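Long-range contacts in hydrazine synthase subunit beta (PDB 5C2V), which forms part of the complex that condenses nitric oxide with ammonium into hydrazine, and may modulate passage of the hydroxylamine intermediate between the active sites of its partner subunits: residues K94-I102 with V113-D124; I159-V170 with N183-D194. All blocks are in the same frame, centred on the assembly; numbering follows the deposited sequence.

Contact 1 of 2, residues K94-I102 with V113-D124; sequences KVGDWPSGI and VACSGCMWNAID. With CA (calcium ion), chain Q.
Strand 99-102 runs antiparallel to strand 113-115, their axes 4.8 Å apart at 159°, with Pro99 facing Cys115 and Ile102 facing Val113 in non-hydrogen-bonded pairs. Ala114 ties the strands through both of its backbone polar atoms: its N donates to Gly101 O, and its O accepts from Ser100 N. Val113 splits its two methyls between neighbours. CG1 meets Pro99 CB at 3.5 Å, and CG2 lies alongside Ile102 CD1 at 3.6 Å. Beyond the strands, Trp98 O takes two bonds from one residue, Ser116 N at 2.8 Å and Ser116 OG at 2.6 Å. The serine hydroxyl sits between its own N and carbonyl carbon (chi1 60°), which turns it back to that oxygen and beside the Trp98 ring. Asp124 OD2 receives Gly96 N at 2.8 Å, nearly along the C-O bond, and Cys115 SG packs against the same glycine. One face of the Trp120 indole lies over the Gly96-Asp97 peptide. Asp97 binds calcium through both carboxylate oxygens, with four waters and Asp77 also in the site. Trp98 NE1 donates to Glu58, its ring makes a cation-pi contact with Arg70 of the gamma subunit, and Asp124 OD1 bonds Ser136. Strands 68-73 and 78-83 pack on the Pro99, Ile102 and Val113 side, while strand 144-149 touches Ser100 and Ala114.

Contact 2 of 2, residues I159-V170 with N183-D194; sequences ILDTVGSINRSV and NRVIHESSNLRD. With BET (trimethyl glycine), chain R.
Asp161 meets the 183-194 segment with both carboxylate oxygens. CG anti to the backbone N (chi1 -171°) sends the carboxylate toward Leu192 and Arg193. OD1 takes a weak bond from Leu192 N, and OD2 forms a salt bridge at the guanidinium edge of Arg193, though the position of NH2 is uncertain. Arg168 NH1 completes the salt-bridge network at Asp161 OD1, but is modelled too close for its detail to be trusted. The extended Arg168 chain runs past Ser189 and Ser190. One guanidinium face lies over Asn191 N, and the opposite one faces Thr162 O. Leu192 packs between the aliphatic part of Arg168 (CD1 to CB 3.7 Å) and Ile159 (CD2 to CB 3.9 Å). Behind them, Val170 N donates to Arg184 O and Arg184 N to Val170 O, both at 2.9 Å. Ser189 N reaches Ile166 O at 2.9 Å, which ties down the loop after strand 183-186. In that loop Glu188 CD lies 3.6 Å from O of trimethyl glycine. Glu188 pairs with Arg302, and Arg243 hydrogen-bonds the ligand. Glu69 of the gamma subunit holds Arg193 NH1. The arrangement is that of a beta-propeller blade junction: the last hairpin of one blade leads through a loop into the first strand of the next.

In the fold
The two contacts follow in series along the chain, and their centres are about 16 Å apart. Contact 1 lies at the entry to the sheet of strands 99-104 to 132-137. Contact 2 begins in the next sheet, strands 144-149 to 179-186, and passes on to strand 190-197 of the one after. Strand 144-149 packs on contact 1 and lies beside strand 155-160, part of which belongs to contact 2. The two contacts touch directly where Cys118 SG meets Val163 CG1 at 3.7 Å. They thus sit in successive blades of the propeller, and their loops meet. Both also reach the gamma subunit, so these loops form part of the interface within the heterotrimer.

Contact 1 of 2, residues K94-I102 with V113-D124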
loop_
_atom_site.group_PDB
_atom_site.type_symbol
_atom_site.label_atom_id
_atom_site.label_comp_id
_atom_site.label_asym_id
_atom_site.label_seq_id
_atom_site.Cartn_x
_atom_site.Cartn_y
_atom_site.Cartn_z
ATOM N N LYS B 94 -13.029 10.943 69.284
ATOM C CA LYS B 94 -11.997 9.939 69.043
ATOM C C LYS B 94 -12.491 8.802 68.152
ATOM O O LYS B 94 -13.572 8.248 68.359
ATOM C CB LYS B 94 -11.463 9.398 70.370
ATOM C CG LYS B 94 -10.736 10.458 71.183
ATOM C CD LYS B 94 -9.854 9.857 72.263
ATOM C CE LYS B 94 -9.016 10.936 72.933
ATOM N NZ LYS B 94 -8.215 11.712 71.942
ATOM N N VAL B 95 -11.676 8.469 67.156
ATOM C CA VAL B 95 -12.030 7.510 66.115
ATOM C C VAL B 95 -10.971 6.419 65.994
ATOM O O VAL B 95 -10.054 6.341 66.811
ATOM C CB VAL B 95 -12.200 8.198 64.747
ATOM C CG1 VAL B 95 -13.383 9.155 64.775
ATOM C CG2 VAL B 95 -10.922 8.928 64.360
ATOM N N GLY B 96 -11.100 5.576 64.973
ATOM C CA GLY B 96 -10.139 4.513 64.742
ATOM C C GLY B 96 -8.828 5.064 64.211
ATOM O O GLY B 96 -8.598 6.273 64.247
ATOM N N ASP B 97 -7.962 4.185 63.714
ATOM C CA ASP B 97 -6.597 4.591 63.395
ATOM C C ASP B 97 -6.474 5.401 62.113
ATOM O O ASP B 97 -7.001 5.024 61.067
ATOM C CB ASP B 97 -5.674 3.375 63.312
ATOM C CG ASP B 97 -4.208 3.755 63.440
ATOM O OD1 ASP B 97 -3.548 3.294 64.385
ATOM O OD2 ASP B 97 -3.705 4.530 62.609
ATOM N N TRP B 98 -5.764 6.520 62.229
ATOM C CA TRP B 98 -5.440 7.397 61.109
ATOM C C TRP B 98 -6.648 7.761 60.266
ATOM O O TRP B 98 -6.818 7.217 59.171
ATOM C CB TRP B 98 -4.382 6.762 60.213
ATOM C CG TRP B 98 -3.711 7.767 59.348
ATOM C CD1 TRP B 98 -4.294 8.598 58.430
ATOM C CD2 TRP B 98 -2.323 8.102 59.368
ATOM N NE1 TRP B 98 -3.342 9.403 57.855
ATOM C CE2 TRP B 98 -2.128 9.119 58.418
ATOM C CE3 TRP B 98 -1.225 7.627 60.090
ATOM C CZ2 TRP B 98 -0.877 9.666 58.174
ATOM C CZ3 TRP B 98 0.016 8.176 59.844
ATOM C CH2 TRP B 98 0.180 9.180 58.892
ATOM N N PRO B 99 -7.531 8.630 60.781
ATOM C CA PRO B 99 -8.519 9.011 59.773
ATOM C C PRO B 99 -7.839 9.749 58.619
ATOM O O PRO B 99 -7.164 10.753 58.847
ATOM C CB PRO B 99 -9.464 9.931 60.546
ATOM C CG PRO B 99 -8.638 10.465 61.682
ATOM C CD PRO B 99 -7.691 9.359 62.051
ATOM N N SER B 100 -8.021 9.258 57.397
ATOM C CA SER B 100 -7.468 9.929 56.225
ATOM C C SER B 100 -8.487 10.760 55.456
ATOM O O SER B 100 -8.135 11.453 54.500
ATOM C CB SER B 100 -6.825 8.903 55.292
ATOM O OG SER B 100 -7.753 7.898 54.930
ATOM N N GLY B 101 -9.746 10.697 55.870
ATOM C CA GLY B 101 -10.794 11.406 55.162
ATOM C C GLY B 101 -12.127 11.403 55.877
ATOM O O GLY B 101 -12.432 10.502 56.665
ATOM N N ILE B 102 -12.933 12.414 55.574
ATOM C CA ILE B 102 -14.212 12.610 56.235
ATOM C C ILE B 102 -15.196 13.305 55.297
ATOM O O ILE B 102 -14.798 14.156 54.501
ATOM C CB ILE B 102 -14.030 13.426 57.533
ATOM C CG1 ILE B 102 -15.329 13.494 58.337
ATOM C CG2 ILE B 102 -13.471 14.816 57.233
ATOM C CD1 ILE B 102 -15.128 13.995 59.747
ATOM N N VAL B 113 -16.197 8.894 58.591
ATOM C CA VAL B 113 -14.751 9.006 58.722
ATOM C C VAL B 113 -14.045 7.707 58.349
ATOM O O VAL B 113 -14.263 6.676 58.979
ATOM C CB VAL B 113 -14.356 9.384 60.163
ATOM C CG1 VAL B 113 -12.915 9.823 60.211
ATOM C CG2 VAL B 113 -15.263 10.480 60.697
ATOM N N ALA B 114 -13.189 7.754 57.334
ATOM C CA ALA B 114 -12.473 6.554 56.909
ATOM C C ALA B 114 -11.199 6.360 57.724
ATOM O O ALA B 114 -10.326 7.227 57.727
ATOM C CB ALA B 114 -12.149 6.627 55.426
ATOM N N CYS B 115 -11.088 5.227 58.415
ATOM C CA CYS B 115 -9.891 4.968 59.213
ATOM C C CYS B 115 -8.880 4.149 58.415
ATOM O O CYS B 115 -9.105 2.975 58.130
ATOM C CB CYS B 115 -10.260 4.259 60.517
ATOM S SG CYS B 115 -11.516 5.128 61.489
ATOM N N SER B 116 -7.756 4.777 58.079
ATOM C CA SER B 116 -6.838 4.251 57.069
ATOM C C SER B 116 -5.688 3.402 57.604
ATOM O O SER B 116 -4.804 3.019 56.836
ATOM C CB SER B 116 -6.259 5.401 56.245
ATOM O OG SER B 116 -5.555 6.312 57.067
ATOM N N GLY B 117 -5.677 3.139 58.908
ATOM C CA GLY B 117 -4.644 2.310 59.506
ATOM C C GLY B 117 -4.487 1.001 58.755
ATOM O O GLY B 117 -5.479 0.368 58.391
ATOM N N CYS B 118 -3.240 0.607 58.516
ATOM C CA CYS B 118 -2.930 -0.522 57.643
ATOM C C CYS B 118 -3.608 -1.821 58.073
ATOM O O CYS B 118 -4.031 -2.610 57.232
ATOM C CB CYS B 118 -1.416 -0.727 57.568
ATOM S SG CYS B 118 -0.540 0.570 56.661
ATOM N N MET B 119 -3.690 -2.052 59.378
ATOM C CA MET B 119 -4.414 -3.208 59.895
ATOM C C MET B 119 -5.844 -2.844 60.308
ATOM O O MET B 119 -6.570 -3.670 60.856
ATOM C CB MET B 119 -3.660 -3.844 61.064
ATOM C CG MET B 119 -3.997 -5.320 61.253
ATOM S SD MET B 119 -2.664 -6.338 61.912
ATOM C CE MET B 119 -3.417 -7.960 61.800
ATOM N N TRP B 120 -6.239 -1.599 60.065
ATOM C CA TRP B 120 -7.564 -1.134 60.463
ATOM C C TRP B 120 -8.576 -1.149 59.322
ATOM O O TRP B 120 -8.352 -0.528 58.282
ATOM C CB TRP B 120 -7.477 0.286 61.027
ATOM C CG TRP B 120 -8.491 0.574 62.087
ATOM C CD1 TRP B 120 -9.702 1.182 61.927
ATOM C CD2 TRP B 120 -8.376 0.270 63.480
ATOM N NE1 TRP B 120 -10.350 1.272 63.135
ATOM C CE2 TRP B 120 -9.556 0.718 64.106
ATOM C CE3 TRP B 120 -7.389 -0.340 64.259
ATOM C CZ2 TRP B 120 -9.775 0.575 65.473
ATOM C CZ3 TRP B 120 -7.607 -0.481 65.614
ATOM C CH2 TRP B 120 -8.791 -0.026 66.210
ATOM N N ASN B 121 -9.689 -1.852 59.507
ATOM C CA ASN B 121 -10.822 -1.638 58.621
ATOM C C ASN B 121 -11.984 -1.020 59.391
ATOM O O ASN B 121 -12.666 -1.700 60.158
ATOM C CB ASN B 121 -11.249 -2.960 57.970
ATOM C CG ASN B 121 -11.478 -4.069 58.987
ATOM O OD1 ASN B 121 -10.880 -4.076 60.062
ATOM N ND2 ASN B 121 -12.353 -5.012 58.648
ATOM N N ALA B 122 -12.210 0.273 59.181
ATOM C CA ALA B 122 -13.374 0.935 59.757
ATOM C C ALA B 122 -13.801 2.191 59.002
ATOM O O ALA B 122 -12.964 2.942 58.482
ATOM C CB ALA B 122 -13.108 1.278 61.215
ATOM N N ILE B 123 -15.107 2.431 58.985
ATOM C CA ILE B 123 -15.636 3.760 58.721
ATOM C C ILE B 123 -16.485 4.171 59.918
ATOM O O ILE B 123 -17.559 3.616 60.142
ATOM C CB ILE B 123 -16.478 3.807 57.435
ATOM C CG1 ILE B 123 -15.675 3.264 56.253
ATOM C CG2 ILE B 123 -16.945 5.229 57.157
ATOM C CD1 ILE B 123 -16.482 3.126 54.986
ATOM N N ASP B 124 -16.015 5.153 60.678
ATOM C CA ASP B 124 -16.715 5.572 61.885
ATOM C C ASP B 124 -17.769 6.621 61.560
ATOM O O ASP B 124 -17.497 7.591 60.850
ATOM C CB ASP B 124 -15.731 6.111 62.924
ATOM C CG ASP B 124 -14.805 5.037 63.460
ATOM O OD1 ASP B 124 -15.138 3.841 63.325
ATOM O OD2 ASP B 124 -13.747 5.388 64.023
HETATM CA CA CA Q . -3.155 5.725 64.739
HETATM O O HOH W 1 -0.796 5.426 64.472
HETATM O O HOH W 2 -1.884 4.694 66.487
HETATM O O HOH W 3 -2.617 8.010 64.563
HETATM O O HOH W 4 -1.835 6.484 62.907
#

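Contact 2 of 2, residues I159-V170 with N183-D194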
loop_
_atom_site.group_PDB
_atom_site.type_symbol
_atom_site.label_atom_id
_atom_site.label_comp_id
_atom_site.label_asym_id
_atom_site.label_seq_id
_atom_site.Cartn_x
_atom_site.Cartn_y
_atom_site.Cartn_z
ATOM N N ILE B 159 -12.916 3.561 49.065
ATOM C CA ILE B 159 -11.743 2.957 48.455
ATOM C C ILE B 159 -10.909 2.269 49.522
ATOM O O ILE B 159 -10.501 2.885 50.509
ATOM C CB ILE B 159 -10.870 3.987 47.712
ATOM C CG1 ILE B 159 -10.708 5.259 48.545
ATOM C CG2 ILE B 159 -11.472 4.310 46.356
ATOM C CD1 ILE B 159 -9.709 6.234 47.975
ATOM N N LEU B 160 -10.655 0.982 49.320
ATOM C CA LEU B 160 -9.810 0.245 50.237
ATOM C C LEU B 160 -8.425 0.141 49.635
ATOM O O LEU B 160 -8.217 -0.561 48.647
ATOM C CB LEU B 160 -10.376 -1.147 50.517
ATOM C CG LEU B 160 -11.866 -1.246 50.835
ATOM C CD1 LEU B 160 -12.252 -2.695 51.081
ATOM C CD2 LEU B 160 -12.222 -0.380 52.032
ATOM N N ASP B 161 -7.475 0.838 50.244
ATOM C CA ASP B 161 -6.101 0.751 49.799
ATOM C C ASP B 161 -5.436 -0.204 50.769
ATOM O O ASP B 161 -5.194 0.130 51.929
ATOM C CB ASP B 161 -5.434 2.129 49.792
ATOM C CG ASP B 161 -4.069 2.118 49.139
ATOM O OD1 ASP B 161 -3.813 1.225 48.305
ATOM O OD2 ASP B 161 -3.255 3.012 49.449
ATOM N N THR B 162 -5.139 -1.399 50.278
ATOM C CA THR B 162 -4.777 -2.504 51.146
ATOM C C THR B 162 -3.335 -2.905 50.921
ATOM O O THR B 162 -2.969 -3.360 49.838
ATOM C CB THR B 162 -5.697 -3.717 50.917
ATOM O OG1 THR B 162 -7.033 -3.384 51.314
ATOM C CG2 THR B 162 -5.221 -4.909 51.732
ATOM N N VAL B 163 -2.517 -2.722 51.951
ATOM C CA VAL B 163 -1.100 -3.028 51.859
ATOM C C VAL B 163 -0.890 -4.506 51.546
ATOM O O VAL B 163 -1.648 -5.364 52.001
ATOM C CB VAL B 163 -0.359 -2.651 53.156
ATOM C CG1 VAL B 163 -0.466 -1.154 53.399
ATOM C CG2 VAL B 163 -0.923 -3.421 54.341
ATOM N N GLY B 164 0.125 -4.790 50.738
ATOM C CA GLY B 164 0.441 -6.153 50.353
ATOM C C GLY B 164 -0.588 -6.775 49.431
ATOM O O GLY B 164 -0.690 -7.998 49.343
ATOM N N SER B 165 -1.350 -5.936 48.736
ATOM C CA SER B 165 -2.385 -6.431 47.836
ATOM C C SER B 165 -2.247 -5.881 46.419
ATOM O O SER B 165 -2.117 -4.673 46.215
ATOM C CB SER B 165 -3.773 -6.091 48.381
ATOM O OG SER B 165 -4.784 -6.549 47.501
ATOM N N ILE B 166 -2.266 -6.787 45.447
ATOM C CA ILE B 166 -2.302 -6.411 44.040
ATOM C C ILE B 166 -3.714 -6.021 43.632
ATOM O O ILE B 166 -3.917 -5.057 42.894
ATOM C CB ILE B 166 -1.810 -7.552 43.142
ATOM C CG1 ILE B 166 -0.332 -7.817 43.404
ATOM C CG2 ILE B 166 -2.027 -7.218 41.675
ATOM C CD1 ILE B 166 0.196 -8.986 42.644
ATOM N N ASN B 167 -4.694 -6.759 44.138
ATOM C CA ASN B 167 -6.075 -6.450 43.823
ATOM C C ASN B 167 -6.683 -5.670 44.975
ATOM O O ASN B 167 -6.931 -6.209 46.053
ATOM C CB ASN B 167 -6.873 -7.728 43.553
ATOM C CG ASN B 167 -6.085 -8.749 42.755
ATOM O OD1 ASN B 167 -6.106 -8.744 41.523
ATOM N ND2 ASN B 167 -5.390 -9.635 43.455
ATOM N N ARG B 168 -6.922 -4.389 44.724
ATOM C CA ARG B 168 -7.442 -3.489 45.737
ATOM C C ARG B 168 -8.833 -3.057 45.308
ATOM O O ARG B 168 -9.079 -2.811 44.127
ATOM C CB ARG B 168 -6.509 -2.291 45.925
ATOM C CG ARG B 168 -5.118 -2.685 46.411
ATOM C CD ARG B 168 -4.228 -1.473 46.645
ATOM N NE ARG B 168 -2.816 -1.839 46.735
ATOM C CZ ARG B 168 -1.989 -1.419 47.687
ATOM N NH1 ARG B 168 -2.428 -0.614 48.645
ATOM N NH2 ARG B 168 -0.720 -1.805 47.683
ATOM N N SER B 169 -9.747 -2.973 46.267
ATOM C CA SER B 169 -11.159 -2.887 45.931
ATOM C C SER B 169 -11.865 -1.640 46.445
ATOM O O SER B 169 -11.266 -0.776 47.088
ATOM C CB SER B 169 -11.881 -4.126 46.459
ATOM O OG SER B 169 -11.689 -4.266 47.856
ATOM N N VAL B 170 -13.154 -1.571 46.136
ATOM C CA VAL B 170 -14.029 -0.499 46.582
ATOM C C VAL B 170 -15.289 -1.110 47.183
ATOM O O VAL B 170 -15.918 -1.984 46.577
ATOM C CB VAL B 170 -14.410 0.450 45.427
ATOM C CG1 VAL B 170 -15.406 1.496 45.901
ATOM C CG2 VAL B 170 -13.169 1.111 44.847
ATOM N N ASN B 183 -18.740 -5.560 46.949
ATOM C CA ASN B 183 -17.330 -5.195 46.875
ATOM C C ASN B 183 -16.779 -5.400 45.466
ATOM O O ASN B 183 -16.808 -6.513 44.941
ATOM C CB ASN B 183 -16.512 -6.007 47.879
ATOM C CG ASN B 183 -15.018 -5.800 47.718
ATOM O OD1 ASN B 183 -14.459 -4.816 48.203
ATOM N ND2 ASN B 183 -14.361 -6.730 47.035
ATOM N N ARG B 184 -16.275 -4.331 44.858
ATOM C CA ARG B 184 -15.772 -4.420 43.489
ATOM C C ARG B 184 -14.263 -4.217 43.413
ATOM O O ARG B 184 -13.740 -3.185 43.824
ATOM C CB ARG B 184 -16.482 -3.407 42.591
ATOM C CG ARG B 184 -17.943 -3.736 42.346
ATOM C CD ARG B 184 -18.578 -2.759 41.375
ATOM N NE ARG B 184 -19.995 -3.044 41.171
ATOM C CZ ARG B 184 -20.806 -2.300 40.428
ATOM N NH1 ARG B 184 -20.342 -1.218 39.816
ATOM N NH2 ARG B 184 -22.083 -2.635 40.298
ATOM N N VAL B 185 -13.574 -5.212 42.866
ATOM C CA VAL B 185 -12.119 -5.212 42.820
ATOM C C VAL B 185 -11.564 -4.521 41.577
ATOM O O VAL B 185 -11.974 -4.817 40.455
ATOM C CB VAL B 185 -11.574 -6.656 42.874
ATOM C CG1 VAL B 185 -10.096 -6.689 42.527
ATOM C CG2 VAL B 185 -11.826 -7.268 44.244
ATOM N N ILE B 186 -10.628 -3.599 41.784
ATOM C CA ILE B 186 -9.864 -3.043 40.677
ATOM C C ILE B 186 -8.603 -3.878 40.532
ATOM O O ILE B 186 -7.730 -3.853 41.399
ATOM C CB ILE B 186 -9.487 -1.566 40.903
ATOM C CG1 ILE B 186 -10.737 -0.707 41.096
ATOM C CG2 ILE B 186 -8.658 -1.044 39.739
ATOM C CD1 ILE B 186 -10.437 0.759 41.332
ATOM N N HIS B 187 -8.507 -4.618 39.434
ATOM C CA HIS B 187 -7.417 -5.569 39.266
ATOM C C HIS B 187 -6.110 -4.868 38.924
ATOM O O HIS B 187 -6.094 -3.904 38.155
ATOM C CB HIS B 187 -7.769 -6.600 38.193
ATOM C CG HIS B 187 -8.681 -7.684 38.677
ATOM N ND1 HIS B 187 -9.974 -7.441 39.087
ATOM C CD2 HIS B 187 -8.482 -9.017 38.829
ATOM C CE1 HIS B 187 -10.535 -8.577 39.465
ATOM N NE2 HIS B 187 -9.650 -9.548 39.318
ATOM N N GLU B 188 -5.022 -5.365 39.509
ATOM C CA GLU B 188 -3.684 -4.815 39.308
ATOM C C GLU B 188 -3.611 -3.332 39.659
ATOM O O GLU B 188 -3.169 -2.515 38.852
ATOM C CB GLU B 188 -3.228 -5.042 37.865
ATOM C CG GLU B 188 -3.092 -6.511 37.495
ATOM C CD GLU B 188 -2.438 -6.716 36.145
ATOM O OE1 GLU B 188 -2.170 -5.711 35.454
ATOM O OE2 GLU B 188 -2.189 -7.884 35.775
ATOM N N SER B 189 -4.051 -2.988 40.864
ATOM C CA SER B 189 -4.020 -1.602 41.318
ATOM C C SER B 189 -3.248 -1.446 42.624
ATOM O O SER B 189 -3.124 -2.390 43.404
ATOM C CB SER B 189 -5.441 -1.066 41.497
ATOM O OG SER B 189 -6.106 -1.732 42.556
ATOM N N SER B 190 -2.730 -0.245 42.852
ATOM C CA SER B 190 -2.080 0.091 44.111
ATOM C C SER B 190 -2.221 1.586 44.369
ATOM O O SER B 190 -2.481 2.351 43.440
ATOM C CB SER B 190 -0.604 -0.316 44.093
ATOM O OG SER B 190 0.142 0.496 43.201
ATOM N N ASN B 191 -2.050 1.993 45.625
ATOM C CA ASN B 191 -2.080 3.408 45.987
ATOM C C ASN B 191 -3.358 4.144 45.591
ATOM O O ASN B 191 -3.290 5.139 44.869
ATOM C CB ASN B 191 -0.881 4.140 45.373
ATOM C CG ASN B 191 0.444 3.513 45.750
ATOM O OD1 ASN B 191 0.609 3.000 46.856
ATOM N ND2 ASN B 191 1.401 3.554 44.829
ATOM N N LEU B 192 -4.522 3.677 46.038
ATOM C CA LEU B 192 -5.739 4.389 45.668
ATOM C C LEU B 192 -5.824 5.620 46.559
ATOM O O LEU B 192 -5.988 5.505 47.775
ATOM C CB LEU B 192 -6.978 3.511 45.881
ATOM C CG LEU B 192 -7.355 2.301 45.019
ATOM C CD1 LEU B 192 -6.230 1.282 44.905
ATOM C CD2 LEU B 192 -8.595 1.641 45.606
ATOM N N ARG B 193 -5.713 6.801 45.956
ATOM C CA ARG B 193 -5.710 8.034 46.736
ATOM C C ARG B 193 -7.026 8.812 46.867
ATOM O O ARG B 193 -7.131 9.694 47.720
ATOM C CB ARG B 193 -4.648 8.968 46.156
ATOM C CG ARG B 193 -3.229 8.436 46.275
ATOM C CD ARG B 193 -2.797 8.382 47.731
ATOM N NE ARG B 193 -2.628 7.008 48.186
ATOM C CZ ARG B 193 -1.452 6.422 48.361
ATOM N NH1 ARG B 193 -0.329 7.092 48.132
ATOM N NH2 ARG B 193 -1.404 5.161 48.761
ATOM N N ASP B 194 -8.023 8.500 46.043
ATOM C CA ASP B 194 -9.279 9.251 46.091
ATOM C C ASP B 194 -10.440 8.519 45.416
ATOM O O ASP B 194 -10.228 7.615 44.610
ATOM C CB ASP B 194 -9.094 10.632 45.455
ATOM C CG ASP B 194 -9.994 11.687 46.076
ATOM O OD1 ASP B 194 -10.978 11.313 46.749
ATOM O OD2 ASP B 194 -9.714 12.891 45.894
HETATM N N BET R . -6.483 -10.457 34.910
HETATM C CA BET R . -5.879 -9.224 35.571
HETATM C C BET R . -6.318 -7.892 34.755
HETATM O O BET R . -5.366 -7.331 34.156
HETATM O OXT BET R . -7.534 -7.602 34.835
HETATM C C1 BET R . -5.641 -11.677 35.219
HETATM C C2 BET R . -6.541 -10.302 33.390
HETATM C C3 BET R . -7.864 -10.739 35.479
HETATM O O HOH W 5 -0.751 2.806 49.285
#